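Side-chain contacts in uncharacterized protein (Peptoclostridium difficile, PDB 6N7M), which is of unknown function but is probably made with a signal peptide, and forms a helical hairpin in a two-subunit assembly: residues A[34-37]-A[38-41]; A[43-46]-A[47-51]. All blocks are in the same frame, centred on the assembly; numbering follows the deposited sequence. Where two conformers were deposited one is given.

Interaction 1: residues A[34-37]-A[38-41]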
loop_
_atom_site.group_PDB
_atom_site.type_symbol
_atom_site.label_atom_id
_atom_site.label_comp_id
_atom_site.label_asym_id
_atom_site.label_seq_id
_atom_site.Cartn_x
_atom_site.Cartn_y
_atom_site.Cartn_z
ATOM N N HIS A 34 5.079 -7.247 -4.946
ATOM C CA HIS A 34 3.731 -6.906 -5.437
ATOM C C HIS A 34 2.733 -7.956 -5.010
ATOM O O HIS A 34 3.125 -9.025 -4.673
ATOM C CB HIS A 34 3.735 -6.699 -6.942
ATOM C CG HIS A 34 4.186 -7.886 -7.703
ATOM N ND1 HIS A 34 5.503 -8.211 -7.849
ATOM C CD2 HIS A 34 3.493 -8.813 -8.379
ATOM C CE1 HIS A 34 5.602 -9.284 -8.579
ATOM N NE2 HIS A 34 4.385 -9.658 -8.924
ATOM N N TYR A 35 1.474 -7.593 -5.051
ATOM C CA TYR A 35 0.378 -8.489 -4.631
ATOM C C TYR A 35 0.141 -9.633 -5.609
ATOM O O TYR A 35 0.284 -9.435 -6.840
ATOM C CB TYR A 35 -0.942 -7.724 -4.579
ATOM C CG TYR A 35 -1.125 -6.850 -3.369
ATOM C CD1 TYR A 35 -1.535 -7.407 -2.176
ATOM C CD2 TYR A 35 -0.931 -5.481 -3.429
ATOM C CE1 TYR A 35 -1.801 -6.637 -1.061
ATOM C CE2 TYR A 35 -1.156 -4.696 -2.311
ATOM C CZ TYR A 35 -1.587 -5.278 -1.125
ATOM O OH TYR A 35 -1.823 -4.536 -0.014
ATOM N N THR A 36 -0.325 -10.729 -5.042
ATOM C CA THR A 36 -0.846 -11.861 -5.851
ATOM C C THR A 36 -2.329 -11.539 -6.013
ATOM O O THR A 36 -2.836 -10.671 -5.292
ATOM C CB THR A 36 -0.670 -13.240 -5.200
ATOM O OG1 THR A 36 -1.495 -13.365 -4.042
ATOM C CG2 THR A 36 0.757 -13.528 -4.780
ATOM N N TYR A 37 -2.980 -12.198 -6.958
ATOM C CA TYR A 37 -4.423 -11.981 -7.148
ATOM C C TYR A 37 -5.125 -12.289 -5.822
ATOM O O TYR A 37 -5.978 -11.495 -5.367
ATOM C CB TYR A 37 -4.908 -12.862 -8.296
ATOM C CG TYR A 37 -6.370 -12.678 -8.577
ATOM C CD1 TYR A 37 -7.330 -13.293 -7.811
ATOM C CD2 TYR A 37 -6.777 -11.807 -9.570
ATOM C CE1 TYR A 37 -8.677 -13.094 -8.060
ATOM C CE2 TYR A 37 -8.121 -11.583 -9.826
ATOM C CZ TYR A 37 -9.071 -12.228 -9.064
ATOM O OH TYR A 37 -10.383 -11.983 -9.314
ATOM N N GLU A 38 -4.786 -13.427 -5.213
ATOM C CA GLU A 38 -5.463 -13.850 -3.954
ATOM C C GLU A 38 -5.252 -12.818 -2.844
ATOM O O GLU A 38 -6.224 -12.540 -2.122
ATOM C CB GLU A 38 -4.940 -15.206 -3.498
ATOM C CG GLU A 38 -5.445 -15.666 -2.146
ATOM C CD GLU A 38 -5.152 -17.131 -1.854
ATOM O OE1 GLU A 38 -5.149 -17.946 -2.802
ATOM O OE2 GLU A 38 -4.889 -17.443 -0.686
ATOM N N GLU A 39 -4.019 -12.339 -2.691
ATOM C CA GLU A 39 -3.693 -11.366 -1.632
ATOM C C GLU A 39 -4.476 -10.076 -1.849
ATOM O O GLU A 39 -5.020 -9.537 -0.867
ATOM C CB GLU A 39 -2.197 -11.079 -1.632
ATOM C CG GLU A 39 -1.341 -12.175 -1.045
ATOM C CD GLU A 39 0.156 -11.918 -1.197
ATOM O OE1 GLU A 39 0.562 -11.046 -2.052
ATOM O OE2 GLU A 39 0.927 -12.580 -0.486
ATOM N N TYR A 40 -4.552 -9.609 -3.091
ATOM C CA TYR A 40 -5.221 -8.320 -3.336
ATOM C C TYR A 40 -6.731 -8.480 -3.205
ATOM O O TYR A 40 -7.408 -7.554 -2.703
ATOM C CB TYR A 40 -4.815 -7.780 -4.691
ATOM C CG TYR A 40 -5.054 -6.307 -4.842
ATOM C CD1 TYR A 40 -4.400 -5.384 -4.042
ATOM C CD2 TYR A 40 -5.913 -5.825 -5.816
ATOM C CE1 TYR A 40 -4.619 -4.028 -4.174
ATOM C CE2 TYR A 40 -6.132 -4.469 -5.975
ATOM C CZ TYR A 40 -5.475 -3.563 -5.162
ATOM O OH TYR A 40 -5.653 -2.222 -5.321
ATOM N N ALA A 41 -7.237 -9.633 -3.621
ATOM C CA ALA A 41 -8.687 -9.892 -3.461
ATOM C C ALA A 41 -9.005 -9.861 -1.961
ATOM O O ALA A 41 -10.030 -9.276 -1.593
ATOM C CB ALA A 41 -9.057 -11.216 -4.081
HETATM O O HOH W 1 2.885 -11.349 -2.983
#
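The ring of Y40 stands with its edge toward one face of Y35, forming a T-shaped pair in which Y40 CD1 lies over the centre of the Y35 ring. The two planes are inclined at 58°, and the closest approach is 3.5 Å from Y35 CD2 to Y40 CD1. The first torsion of Y40, which sets CG opposite the backbone N, holds this ring out from the helix with CD1 beside the Y35 ring, while E39 CB sits at the edge of the Y35 ring, in its plane. T36, at the N-cap of helix 37-51, and E39 together make a capping box: T36 OG1 accepts from E39 N at 3.0 Å, and T36 N donates to E39 OE1 at 3.1 Å. The hydroxyl is placed for this because OG1 stands between its own N and carbonyl carbon (chi1 68°), and CG2 turns toward the E39 carboxylate, 3.7 Å from E39 OE1. The E39 chain runs extended beyond CG, carrying the carboxylate back to the level of the helix start, where the T36 N-H meets it from above its plane, 36° out of it. A water donates to both E39 OE1 and H34 O, joining E39 to the loop two residues before the N-cap. On the inner side the Y40 ring rests on M72 and I79 of helix 62-82, and Y40 OH makes a weak hydrogen bond to E75.

Interaction 2: residues A[43-46]-A[47-51]; sequences HIQE and LKDYA
The amide of Q45 and the carboxylate of D49 meet one turn apart along the helix, their planes turned 71° against each other. In the conformer described, one of two deposited for Q45, NE2 of Q45 comes within 2.7 Å of D49 OD1, the nearest approach of the two side chains. In this copy a bend at chi2 of Q45 (63°) turns the amide along the helix toward its C-terminal end; the proximity may not hold in the other. D49 CG is also 3.1 Å from Q45 O, a close approach of two acceptor groups and not a bond. On the adjoining flank the aliphatic part of K48 passes beside I44: CG of K48 is 3.4 Å from I44 O, and K48 CD reaches I44 CG2 at 4.1 Å, the two side chains running at a slant to one another. A bend at chi3 then carries the amine away from I44, and K48 NZ makes a weak, long ion pair with E73. Beneath these side chains run the i to i+4 bonds of a regular alpha-helix, from L47 N to H43 O through Y50 N to E46 O. The Y50 hydroxyl is hydrogen-bonded to V57 N in the segment between the helices. Helix 37-51 packs against helix 62-82 as a helical hairpin, L47 touching I69 and M72 and H43 also M72, while E46, L47 and Y50 meet I90, V32 and G31 of the second subunit.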
loop_
_atom_site.group_PDB
_atom_site.type_symbol
_atom_site.label_atom_id
_atom_site.label_comp_id
_atom_site.label_asym_id
_atom_site.label_seq_id
_atom_site.Cartn_x
_atom_site.Cartn_y
_atom_site.Cartn_z
ATOM N N HIS A 43 -7.334 -8.264 0.439
ATOM C CA HIS A 43 -7.163 -6.865 0.900
ATOM C C HIS A 43 -8.433 -6.061 0.591
ATOM O O HIS A 43 -8.937 -5.313 1.506
ATOM C CB HIS A 43 -5.863 -6.287 0.315
ATOM C CG HIS A 43 -5.698 -4.839 0.568
ATOM N ND1 HIS A 43 -5.461 -4.333 1.826
ATOM C CD2 HIS A 43 -5.745 -3.782 -0.260
ATOM C CE1 HIS A 43 -5.425 -3.023 1.766
ATOM N NE2 HIS A 43 -5.571 -2.667 0.503
ATOM N N ILE A 44 -8.960 -6.235 -0.617
ATOM C CA ILE A 44 -10.198 -5.534 -1.051
ATOM C C ILE A 44 -11.356 -5.938 -0.151
ATOM O O ILE A 44 -12.118 -5.059 0.221
ATOM C CB ILE A 44 -10.503 -5.826 -2.537
ATOM C CG1 ILE A 44 -9.493 -5.110 -3.443
ATOM C CG2 ILE A 44 -11.944 -5.467 -2.895
ATOM C CD1 ILE A 44 -9.551 -5.545 -4.883
ATOM N N GLN A 45 -11.460 -7.225 0.201
ATOM C CA GLN A 45 -12.601 -7.704 1.030
ATOM C C GLN A 45 -12.474 -7.121 2.443
ATOM O O GLN A 45 -13.514 -6.776 3.032
ATOM C CB GLN A 45 -12.634 -9.232 1.060
ATOM C CG GLN A 45 -13.777 -9.804 1.869
ATOM C CD GLN A 45 -15.117 -9.438 1.289
ATOM O OE1 GLN A 45 -15.299 -9.330 0.080
ATOM N NE2 GLN A 45 -16.099 -9.296 2.155
ATOM N N GLU A 46 -11.242 -7.005 2.948
ATOM C CA GLU A 46 -11.035 -6.429 4.297
ATOM C C GLU A 46 -11.485 -4.965 4.262
ATOM O O GLU A 46 -12.122 -4.521 5.250
ATOM C CB GLU A 46 -9.574 -6.537 4.752
ATOM C CG GLU A 46 -9.405 -6.269 6.239
ATOM C CD GLU A 46 -7.990 -6.094 6.760
ATOM O OE1 GLU A 46 -7.850 -5.839 7.964
ATOM O OE2 GLU A 46 -7.038 -6.173 5.963
ATOM N N LEU A 47 -11.203 -4.263 3.155
ATOM C CA LEU A 47 -11.591 -2.837 3.023
ATOM C C LEU A 47 -13.113 -2.718 2.880
ATOM O O LEU A 47 -13.683 -1.734 3.423
ATOM C CB LEU A 47 -10.913 -2.200 1.815
ATOM C CG LEU A 47 -11.069 -0.684 1.729
ATOM C CD1 LEU A 47 -10.493 -0.015 2.973
ATOM C CD2 LEU A 47 -10.406 -0.149 0.473
ATOM N N LYS A 48 -13.714 -3.666 2.169
ATOM C CA LYS A 48 -15.194 -3.631 2.001
ATOM C C LYS A 48 -15.847 -3.862 3.360
ATOM O O LYS A 48 -16.832 -3.127 3.695
ATOM C CB LYS A 48 -15.664 -4.666 0.988
ATOM C CG LYS A 48 -15.358 -4.308 -0.455
ATOM C CD LYS A 48 -15.741 -5.332 -1.462
ATOM C CE LYS A 48 -17.227 -5.461 -1.677
ATOM N NZ LYS A 48 -17.519 -6.329 -2.849
ATOM N N ASP A 49 -15.310 -4.799 4.114
ATOM C CA ASP A 49 -15.896 -5.118 5.445
ATOM C C ASP A 49 -15.729 -3.914 6.362
ATOM O O ASP A 49 -16.704 -3.558 7.072
ATOM C CB ASP A 49 -15.261 -6.382 6.025
ATOM C CG ASP A 49 -15.568 -7.633 5.227
ATOM O OD1 ASP A 49 -16.324 -7.538 4.253
ATOM O OD2 ASP A 49 -15.011 -8.688 5.571
ATOM N N TYR A 50 -14.560 -3.269 6.296
ATOM C CA TYR A 50 -14.295 -2.104 7.161
ATOM C C TYR A 50 -15.246 -0.953 6.811
ATOM O O TYR A 50 -15.820 -0.331 7.746
ATOM C CB TYR A 50 -12.822 -1.715 7.105
ATOM C CG TYR A 50 -12.503 -0.678 8.143
ATOM C CD1 TYR A 50 -12.305 -1.046 9.466
ATOM C CD2 TYR A 50 -12.508 0.672 7.829
ATOM C CE1 TYR A 50 -12.078 -0.098 10.451
ATOM C CE2 TYR A 50 -12.259 1.627 8.794
ATOM C CZ TYR A 50 -12.058 1.242 10.109
ATOM O OH TYR A 50 -11.788 2.178 11.068
ATOM N N ALA A 51 -15.481 -0.724 5.523
ATOM C CA ALA A 51 -16.352 0.384 5.091
ATOM C C ALA A 51 -17.771 0.201 5.648
ATOM O O ALA A 51 -18.484 1.195 5.696
ATOM C CB ALA A 51 -16.373 0.456 3.576
#

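In the fold
From the N terminus, the chain enters through the loop at 34-36, and interaction 1 closes the turn where this loop becomes helix 37-51. Interaction 2 follows in series on the last turns of the same helix, so the two neither nest nor cross; their centres lie 14 Å apart. They touch where Y35 OH packs against H43 CG. Interaction 1 ties the helix start to the segment after helix 62-82, through backbone bonding of Y35 with I86, whereas interaction 2 adjoins the connection between the helices and the second subunit. M72 of helix 62-82 touches both Y40 and H43, linking the two contacts across the helix pair.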